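Local coordinates for protein similar to yteR (Bacilus subtilis) (Clostridium acetobutylicum, PDB 4WU0) that probably hydrolyses unsaturated rhamnogalacturonan fragments of pectin, as a family 105 glycoside hydrolase built on an all-helical barrel, at residues A236-Q241 with K246-V251; M269-L274 with K292-G297; W128-Y133 with H196-A201. One frame throughout, in Å; residues are numbered along the deposited sequence.

From the N terminus, contact 3 comes first along the chain: segment 128-133 at the start of helix 129-146 meets segment 196-201, closing a loop of 62 residues. Contact 1 follows, a short turn-back of four residues between the end of helix 223-240 and segment 246-251. Contact 2 then pairs the successive helices 264-279 and 288-302 across 17 residues. The three are in series, so none nests or crosses. In space, Gln-250 O lies 2.9 Å from Gly-199 N, Trp-248 CH2 packs on Ile-270 CG2, and Met-269 CE packs on Arg-200 CD, where contacts 2 and 3 touch. Barrel helices and the loop after helix 223-240 are thereby tied together.

Contact 1: residues A236-Q241 with K246-V251; sequences ALLKVQ and KVWYQV
Trp-248 docks against the C-terminal turn of helix 223-240, through Leu-237 and Gln-241, where the chain leaves one helix of the (α/α)6 barrel and folds back on itself. Trp-248 NE1 donates to Leu-237 O at 2.9 Å, with an almost straight N-H...O angle of 177°. The oxygen lies in the ring plane, whereas NE1 stands above the carbonyl plane. Gln-241 covers one indole face: its CG sits 4.1 Å from the centroid of the six-membered ring of Trp-248, 25° off the normal, a CH-pi contact. Gln-241 CG is anti to the backbone N (chi1 -177°) and the chain extends beyond it, so the amide passes along the ring and Gln-241 NE2 donates to Lys-246 O at 2.9 Å. Leu-238 CD2 meets the ring edge at Trp-248 CZ2, and Val-240 CG2 approaches Trp-248 CD1 at 4.2 Å. A water completes the link, donating to Val-240 O and accepting from Tyr-249 N. Outside the pair, Ile-270 and Val-271 also touch the indole. Val-240 N and Trp-248 NE1 reach Leu-237 O from opposite faces of its plane, so this one carbonyl serves the last helical turn and satisfies a buried indole N-H.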
# COMPACT_ATOMS: atom_id res chain seq x y z
N ALA A 236 -2.34 16.27 -7.77
CA ALA A 236 -0.95 16.20 -8.22
C ALA A 236 -0.73 14.99 -9.12
O ALA A 236 -0.01 15.06 -10.12
CB ALA A 236 -0.02 16.15 -7.02
N LEU A 237 -1.34 13.86 -8.78
CA LEU A 237 -1.20 12.68 -9.61
C LEU A 237 -1.90 12.83 -10.96
O LEU A 237 -1.41 12.35 -11.98
CB LEU A 237 -1.69 11.43 -8.89
CG LEU A 237 -0.81 11.01 -7.72
CD1 LEU A 237 -1.57 10.08 -6.78
CD2 LEU A 237 0.47 10.35 -8.24
N LEU A 238 -3.06 13.50 -10.99
CA LEU A 238 -3.74 13.65 -12.26
C LEU A 238 -2.93 14.52 -13.24
O LEU A 238 -3.01 14.33 -14.46
CB LEU A 238 -5.16 14.20 -12.06
CG LEU A 238 -6.12 13.16 -11.45
CD1 LEU A 238 -7.46 13.76 -11.09
CD2 LEU A 238 -6.33 12.00 -12.40
N LYS A 239 -2.14 15.45 -12.71
CA LYS A 239 -1.27 16.26 -13.56
C LYS A 239 -0.21 15.45 -14.30
O LYS A 239 0.25 15.86 -15.36
CB LYS A 239 -0.58 17.37 -12.76
CG LYS A 239 -1.51 18.51 -12.30
CD LYS A 239 -0.74 19.50 -11.42
CE LYS A 239 -1.64 20.58 -10.91
NZ LYS A 239 -1.00 21.38 -9.84
N VAL A 240 0.20 14.32 -13.73
CA VAL A 240 1.23 13.49 -14.34
C VAL A 240 0.72 12.17 -14.90
O VAL A 240 1.51 11.35 -15.35
CB VAL A 240 2.44 13.26 -13.39
CG1 VAL A 240 3.16 14.60 -13.12
CG2 VAL A 240 2.02 12.55 -12.09
N GLN A 241 -0.60 11.99 -14.92
CA GLN A 241 -1.19 10.82 -15.56
C GLN A 241 -0.77 10.82 -17.02
O GLN A 241 -0.82 11.85 -17.67
CB GLN A 241 -2.70 10.88 -15.47
CG GLN A 241 -3.44 9.68 -16.04
CD GLN A 241 -4.95 9.92 -16.15
OE1 GLN A 241 -5.39 11.02 -16.46
NE2 GLN A 241 -5.72 8.89 -15.91
N LYS A 246 -3.66 6.53 -19.78
CA LYS A 246 -4.43 6.85 -18.57
C LYS A 246 -3.89 6.23 -17.30
O LYS A 246 -4.60 6.20 -16.29
CB LYS A 246 -5.93 6.53 -18.74
CG LYS A 246 -6.54 7.16 -19.98
CD LYS A 246 -6.31 8.66 -20.04
CE LYS A 246 -7.02 9.27 -21.26
NZ LYS A 246 -6.53 10.64 -21.59
N VAL A 247 -2.65 5.76 -17.33
CA VAL A 247 -2.01 5.22 -16.14
C VAL A 247 -0.73 6.00 -15.82
O VAL A 247 -0.54 7.13 -16.35
CB VAL A 247 -1.84 3.67 -16.21
CG1 VAL A 247 -3.22 3.03 -16.53
CG2 VAL A 247 -0.81 3.24 -17.23
N TRP A 248 0.11 5.45 -14.94
CA TRP A 248 1.21 6.20 -14.35
C TRP A 248 2.56 5.52 -14.53
O TRP A 248 2.65 4.30 -14.61
CB TRP A 248 0.93 6.46 -12.86
CG TRP A 248 -0.11 7.53 -12.66
CD1 TRP A 248 0.12 8.85 -12.47
CD2 TRP A 248 -1.54 7.36 -12.64
NE1 TRP A 248 -1.06 9.52 -12.36
CE2 TRP A 248 -2.10 8.64 -12.46
CE3 TRP A 248 -2.39 6.26 -12.77
CZ2 TRP A 248 -3.49 8.86 -12.39
CZ3 TRP A 248 -3.77 6.47 -12.72
CH2 TRP A 248 -4.30 7.77 -12.54
N TYR A 249 3.60 6.35 -14.58
CA TYR A 249 4.98 5.90 -14.73
C TYR A 249 5.66 5.53 -13.42
O TYR A 249 5.30 6.03 -12.35
CB TYR A 249 5.81 6.99 -15.38
CG TYR A 249 5.53 7.17 -16.84
CD1 TYR A 249 6.20 6.40 -17.78
CD2 TYR A 249 4.60 8.11 -17.29
CE1 TYR A 249 5.96 6.56 -19.12
CE2 TYR A 249 4.36 8.27 -18.62
CZ TYR A 249 5.03 7.47 -19.53
OH TYR A 249 4.79 7.62 -20.87
N GLN A 250 6.65 4.65 -13.53
CA GLN A 250 7.55 4.32 -12.42
C GLN A 250 8.15 5.55 -11.75
O GLN A 250 8.09 5.68 -10.53
CB GLN A 250 8.66 3.40 -12.96
CG GLN A 250 9.86 3.17 -12.08
CD GLN A 250 9.62 2.10 -11.03
OE1 GLN A 250 8.48 1.85 -10.64
NE2 GLN A 250 10.70 1.51 -10.52
N VAL A 251 8.74 6.45 -12.54
CA VAL A 251 9.17 7.76 -12.04
C VAL A 251 8.12 8.77 -12.54
O VAL A 251 8.05 9.09 -13.73
CB VAL A 251 10.58 8.14 -12.48
CG1 VAL A 251 10.99 9.49 -11.88
CG2 VAL A 251 11.56 7.06 -12.06
O HOH W 1 3.03 9.22 -14.25

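Contact 2: residues M269-L274 with K292-G297; sequences MIVYAL and KEAYKG
The chi1 of Val-271, 171°, places CG1 anti to its backbone N and CG2 anti to its carbonyl carbon, and the two methyls consequently meet two successive residues of the facing helix, Ala-294 and Tyr-295. Tyr-295 is likewise extended, its CG anti to the backbone N at chi1 -180°, which sends the phenol outward from its helix, beside the valine and on toward helix 345-360. This is a pairing of consecutive helices, 264-279 and 288-302, in the (α/α)6 barrel expected for the family. The two segments run in broadly opposed directions, as the successive helices of such a barrel do.

The contact is small, burying 139 Å² over both sides, and it is entirely apolar, with no hydrogen bond across it. The nearest CA pair is Val-271 and Tyr-295, 6.1 Å apart, a separation that places the helices close together and is consistent with the small Ala-294 at the interface. Val-271 CG2 rests on Ala-294 CB at 3.7 Å. Val-271 CG1 touches Tyr-295 CB at 3.8 Å, and these two side chains cross at about a right angle. All three residues are buried.

Surrounding elements complete the packing. Helix 345-360 receives the far end of Tyr-295, whose OH hydrogen-bonds Ser-355 OG and whose ring stacks with Tyr-358, which probably helps to fix the orientation of the phenol from beyond this helix pair. Gln-241, in the loop that follows helix 223-240, reaches Ala-294, and Leu-274 lies against Val-234 of that helix. Around the tyrosine ring, the valine takes the edge near the ring plane and not a face, with Val-271 CG1 4.0 Å from Tyr-295 CD1.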
# COMPACT_ATOMS: atom_id res chain seq x y z
N MET A 269 -2.78 1.07 -7.45
CA MET A 269 -2.98 1.68 -6.13
C MET A 269 -3.66 3.03 -6.28
O MET A 269 -4.57 3.37 -5.51
CB MET A 269 -1.65 1.87 -5.43
CG MET A 269 -1.01 0.62 -4.98
SD MET A 269 0.54 0.95 -4.13
CE MET A 269 1.08 -0.73 -3.90
N ILE A 270 -3.22 3.79 -7.27
CA ILE A 270 -3.78 5.12 -7.51
C ILE A 270 -5.23 4.99 -7.95
O ILE A 270 -6.10 5.74 -7.50
CB ILE A 270 -2.95 5.88 -8.56
CG1 ILE A 270 -1.56 6.16 -7.98
CG2 ILE A 270 -3.63 7.18 -9.00
CD1 ILE A 270 -0.51 6.56 -8.98
N VAL A 271 -5.52 4.05 -8.85
CA VAL A 271 -6.89 3.86 -9.31
C VAL A 271 -7.81 3.42 -8.17
O VAL A 271 -8.94 3.89 -8.05
CB VAL A 271 -6.93 2.83 -10.46
CG1 VAL A 271 -8.38 2.43 -10.81
CG2 VAL A 271 -6.24 3.44 -11.68
N TYR A 272 -7.32 2.54 -7.31
CA TYR A 272 -8.06 2.13 -6.13
C TYR A 272 -8.41 3.32 -5.26
O TYR A 272 -9.55 3.47 -4.83
CB TYR A 272 -7.22 1.14 -5.33
CG TYR A 272 -7.72 0.87 -3.92
CD1 TYR A 272 -8.79 0.03 -3.69
CD2 TYR A 272 -7.13 1.49 -2.84
CE1 TYR A 272 -9.24 -0.23 -2.40
CE2 TYR A 272 -7.55 1.23 -1.55
CZ TYR A 272 -8.60 0.37 -1.34
OH TYR A 272 -8.99 0.12 -0.05
N ALA A 273 -7.42 4.15 -4.96
CA ALA A 273 -7.66 5.33 -4.13
C ALA A 273 -8.64 6.32 -4.77
O ALA A 273 -9.46 6.92 -4.06
CB ALA A 273 -6.34 6.01 -3.79
N LEU A 274 -8.56 6.50 -6.08
CA LEU A 274 -9.51 7.37 -6.78
C LEU A 274 -10.91 6.84 -6.62
O LEU A 274 -11.85 7.58 -6.28
CB LEU A 274 -9.20 7.47 -8.28
CG LEU A 274 -7.92 8.18 -8.73
CD1 LEU A 274 -7.74 8.02 -10.25
CD2 LEU A 274 -7.96 9.65 -8.37
N LYS A 292 -12.90 5.58 -13.85
CA LYS A 292 -13.29 4.45 -14.68
C LYS A 292 -12.34 4.26 -15.86
O LYS A 292 -11.94 3.15 -16.17
CB LYS A 292 -14.72 4.64 -15.17
CG LYS A 292 -15.73 4.39 -14.07
CD LYS A 292 -17.09 5.00 -14.35
CE LYS A 292 -17.68 4.56 -15.64
NZ LYS A 292 -19.05 5.16 -15.78
N GLU A 293 -12.00 5.37 -16.51
CA GLU A 293 -11.10 5.34 -17.65
C GLU A 293 -9.71 4.84 -17.25
O GLU A 293 -9.07 4.06 -17.97
CB GLU A 293 -11.03 6.74 -18.26
CG GLU A 293 -10.13 6.89 -19.41
CD GLU A 293 -10.10 8.34 -19.91
OE1 GLU A 293 -9.79 9.25 -19.10
OE2 GLU A 293 -10.39 8.55 -21.11
N ALA A 294 -9.24 5.28 -16.09
CA ALA A 294 -7.94 4.86 -15.60
C ALA A 294 -7.94 3.37 -15.27
O ALA A 294 -6.97 2.66 -15.57
CB ALA A 294 -7.51 5.68 -14.36
N TYR A 295 -9.03 2.89 -14.67
CA TYR A 295 -9.18 1.47 -14.42
C TYR A 295 -9.09 0.67 -15.71
O TYR A 295 -8.38 -0.33 -15.78
CB TYR A 295 -10.50 1.14 -13.72
CG TYR A 295 -10.59 -0.34 -13.48
CD1 TYR A 295 -9.87 -0.95 -12.47
CD2 TYR A 295 -11.36 -1.15 -14.31
CE1 TYR A 295 -9.92 -2.32 -12.29
CE2 TYR A 295 -11.41 -2.51 -14.13
CZ TYR A 295 -10.69 -3.09 -13.12
OH TYR A 295 -10.76 -4.46 -12.94
N LYS A 296 -9.83 1.08 -16.73
CA LYS A 296 -9.76 0.37 -18.00
C LYS A 296 -8.34 0.43 -18.59
O LYS A 296 -7.88 -0.51 -19.24
CB LYS A 296 -10.80 0.93 -18.96
CG LYS A 296 -12.19 0.38 -18.64
CD LYS A 296 -13.23 0.75 -19.65
CE LYS A 296 -13.45 2.23 -19.63
NZ LYS A 296 -14.58 2.67 -20.50
N GLY A 297 -7.62 1.51 -18.30
CA GLY A 297 -6.23 1.62 -18.68
C GLY A 297 -5.35 0.57 -18.03
O GLY A 297 -4.40 0.08 -18.63

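Contact 3: residues W128-Y133 with H196-A201; sequences WLDGLY and HFWGRA
Leu-129 and Ala-201 make the central packing: Leu-129 CB lies 3.5 Å from Ala-201 O, and Leu-129 CD1 packs on Ala-201 CB at 4.0 Å. Beside them, Asp-130 presents OD2 to the edge of the Trp-198 ring, 3.8 Å from CZ3 and near the ring plane, with carboxylate and indole planes 31° apart. Asp-130 OD2 and Arg-200 NE, 5.4 Å apart, are not paired directly; one water spans them, donating to Asp-130 OD2 at 2.9 Å and accepting from Arg-200 NE at 3.1 Å. That arginine is held in turn: Trp-198 CZ2 lies 3.4 Å above one face of its guanidinium, offset toward the rim, and NH2 hydrogen-bonds Cys-317 O and Ser-265 OG. With CG anti to the backbone N (chi1 -178°), the Trp-198 ring brings CZ3 to Asp-130; it also meets His-176 and Tyr-335. Trp-198 occupies the N-cap position of helix 199-215, while Leu-129 lies near the start of helix 129-146. The contact, its centre about 8 Å from the centre of the chain, thus joins the N-terminal ends of two helices, with polar and aromatic groups gathered there, consistent with the (α/α)6 barrel of family 105 glycoside hydrolases.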
# COMPACT_ATOMS: atom_id res chain seq x y z
N TRP A 128 9.65 6.62 5.15
CA TRP A 128 9.35 6.27 3.75
C TRP A 128 7.84 6.20 3.58
O TRP A 128 7.12 5.73 4.49
CB TRP A 128 9.91 4.91 3.35
CG TRP A 128 11.39 4.64 3.55
CD1 TRP A 128 12.28 5.32 4.34
CD2 TRP A 128 12.11 3.56 2.96
NE1 TRP A 128 13.52 4.72 4.25
CE2 TRP A 128 13.44 3.63 3.42
CE3 TRP A 128 11.76 2.52 2.09
CZ2 TRP A 128 14.42 2.72 3.03
CZ3 TRP A 128 12.72 1.63 1.70
CH2 TRP A 128 14.03 1.72 2.17
N LEU A 129 7.34 6.66 2.44
CA LEU A 129 5.89 6.68 2.22
C LEU A 129 5.29 5.28 2.42
O LEU A 129 4.18 5.16 2.96
CB LEU A 129 5.54 7.18 0.81
CG LEU A 129 5.79 8.65 0.50
CD1 LEU A 129 5.36 9.00 -0.89
CD2 LEU A 129 5.07 9.53 1.52
N ASP A 130 6.00 4.25 1.96
CA ASP A 130 5.52 2.87 2.09
C ASP A 130 5.02 2.59 3.50
O ASP A 130 4.02 1.91 3.68
CB ASP A 130 6.62 1.82 1.79
CG ASP A 130 7.43 2.08 0.53
OD1 ASP A 130 7.81 3.23 0.28
OD2 ASP A 130 7.73 1.11 -0.20
N GLY A 131 5.75 3.08 4.52
CA GLY A 131 5.46 2.77 5.90
C GLY A 131 4.14 3.27 6.42
O GLY A 131 3.59 2.72 7.37
N LEU A 132 3.63 4.36 5.84
CA LEU A 132 2.34 4.88 6.25
C LEU A 132 1.24 3.88 5.98
O LEU A 132 0.26 3.83 6.71
CB LEU A 132 2.04 6.21 5.56
CG LEU A 132 2.65 7.43 6.23
CD1 LEU A 132 2.01 7.68 7.58
CD2 LEU A 132 4.17 7.31 6.36
N TYR A 133 1.39 3.07 4.94
CA TYR A 133 0.41 2.05 4.61
C TYR A 133 0.60 0.84 5.51
O TYR A 133 -0.38 0.27 6.00
CB TYR A 133 0.55 1.59 3.16
CG TYR A 133 -0.51 0.60 2.74
CD1 TYR A 133 -1.81 1.01 2.53
CD2 TYR A 133 -0.21 -0.74 2.59
CE1 TYR A 133 -2.76 0.11 2.15
CE2 TYR A 133 -1.16 -1.65 2.21
CZ TYR A 133 -2.43 -1.23 1.98
OH TYR A 133 -3.40 -2.14 1.58
N HIS A 196 13.44 11.36 -6.17
CA HIS A 196 12.35 11.14 -7.10
C HIS A 196 11.01 10.76 -6.52
O HIS A 196 10.90 10.22 -5.41
CB HIS A 196 12.74 10.08 -8.14
CG HIS A 196 13.75 10.56 -9.13
ND1 HIS A 196 13.44 11.51 -10.07
CD2 HIS A 196 15.07 10.29 -9.28
CE1 HIS A 196 14.52 11.79 -10.79
NE2 HIS A 196 15.52 11.06 -10.32
N PHE A 197 10.00 11.03 -7.33
CA PHE A 197 8.63 10.60 -7.06
C PHE A 197 8.43 9.22 -7.69
O PHE A 197 8.34 9.08 -8.90
CB PHE A 197 7.62 11.59 -7.64
CG PHE A 197 7.89 13.02 -7.27
CD1 PHE A 197 7.87 13.43 -5.94
CD2 PHE A 197 8.14 13.95 -8.26
CE1 PHE A 197 8.12 14.75 -5.63
CE2 PHE A 197 8.40 15.27 -7.97
CZ PHE A 197 8.39 15.68 -6.65
N TRP A 198 8.39 8.22 -6.83
CA TRP A 198 8.21 6.83 -7.24
C TRP A 198 6.74 6.49 -7.21
O TRP A 198 6.04 6.76 -6.23
CB TRP A 198 8.99 5.91 -6.29
CG TRP A 198 8.91 4.47 -6.64
CD1 TRP A 198 8.90 3.91 -7.88
CD2 TRP A 198 8.83 3.37 -5.71
NE1 TRP A 198 8.82 2.54 -7.78
CE2 TRP A 198 8.78 2.19 -6.46
CE3 TRP A 198 8.79 3.29 -4.32
CZ2 TRP A 198 8.69 0.93 -5.86
CZ3 TRP A 198 8.70 2.05 -3.74
CH2 TRP A 198 8.66 0.89 -4.51
N GLY A 199 6.25 5.91 -8.31
CA GLY A 199 4.85 5.58 -8.45
C GLY A 199 4.27 4.79 -7.30
O GLY A 199 3.24 5.16 -6.71
N ARG A 200 4.90 3.67 -6.97
CA ARG A 200 4.34 2.83 -5.92
C ARG A 200 4.34 3.52 -4.55
O ARG A 200 3.41 3.33 -3.77
CB ARG A 200 5.04 1.47 -5.85
CG ARG A 200 4.54 0.65 -4.67
CD ARG A 200 4.67 -0.87 -4.79
NE ARG A 200 6.04 -1.37 -4.71
CZ ARG A 200 6.67 -2.04 -5.66
NH1 ARG A 200 7.89 -2.49 -5.44
NH2 ARG A 200 6.08 -2.32 -6.82
N ALA A 201 5.33 4.34 -4.29
CA ALA A 201 5.37 5.07 -3.02
C ALA A 201 4.20 6.02 -2.89
O ALA A 201 3.53 6.07 -1.83
CB ALA A 201 6.66 5.79 -2.87
O HOH W 2 7.10 -1.23 -1.82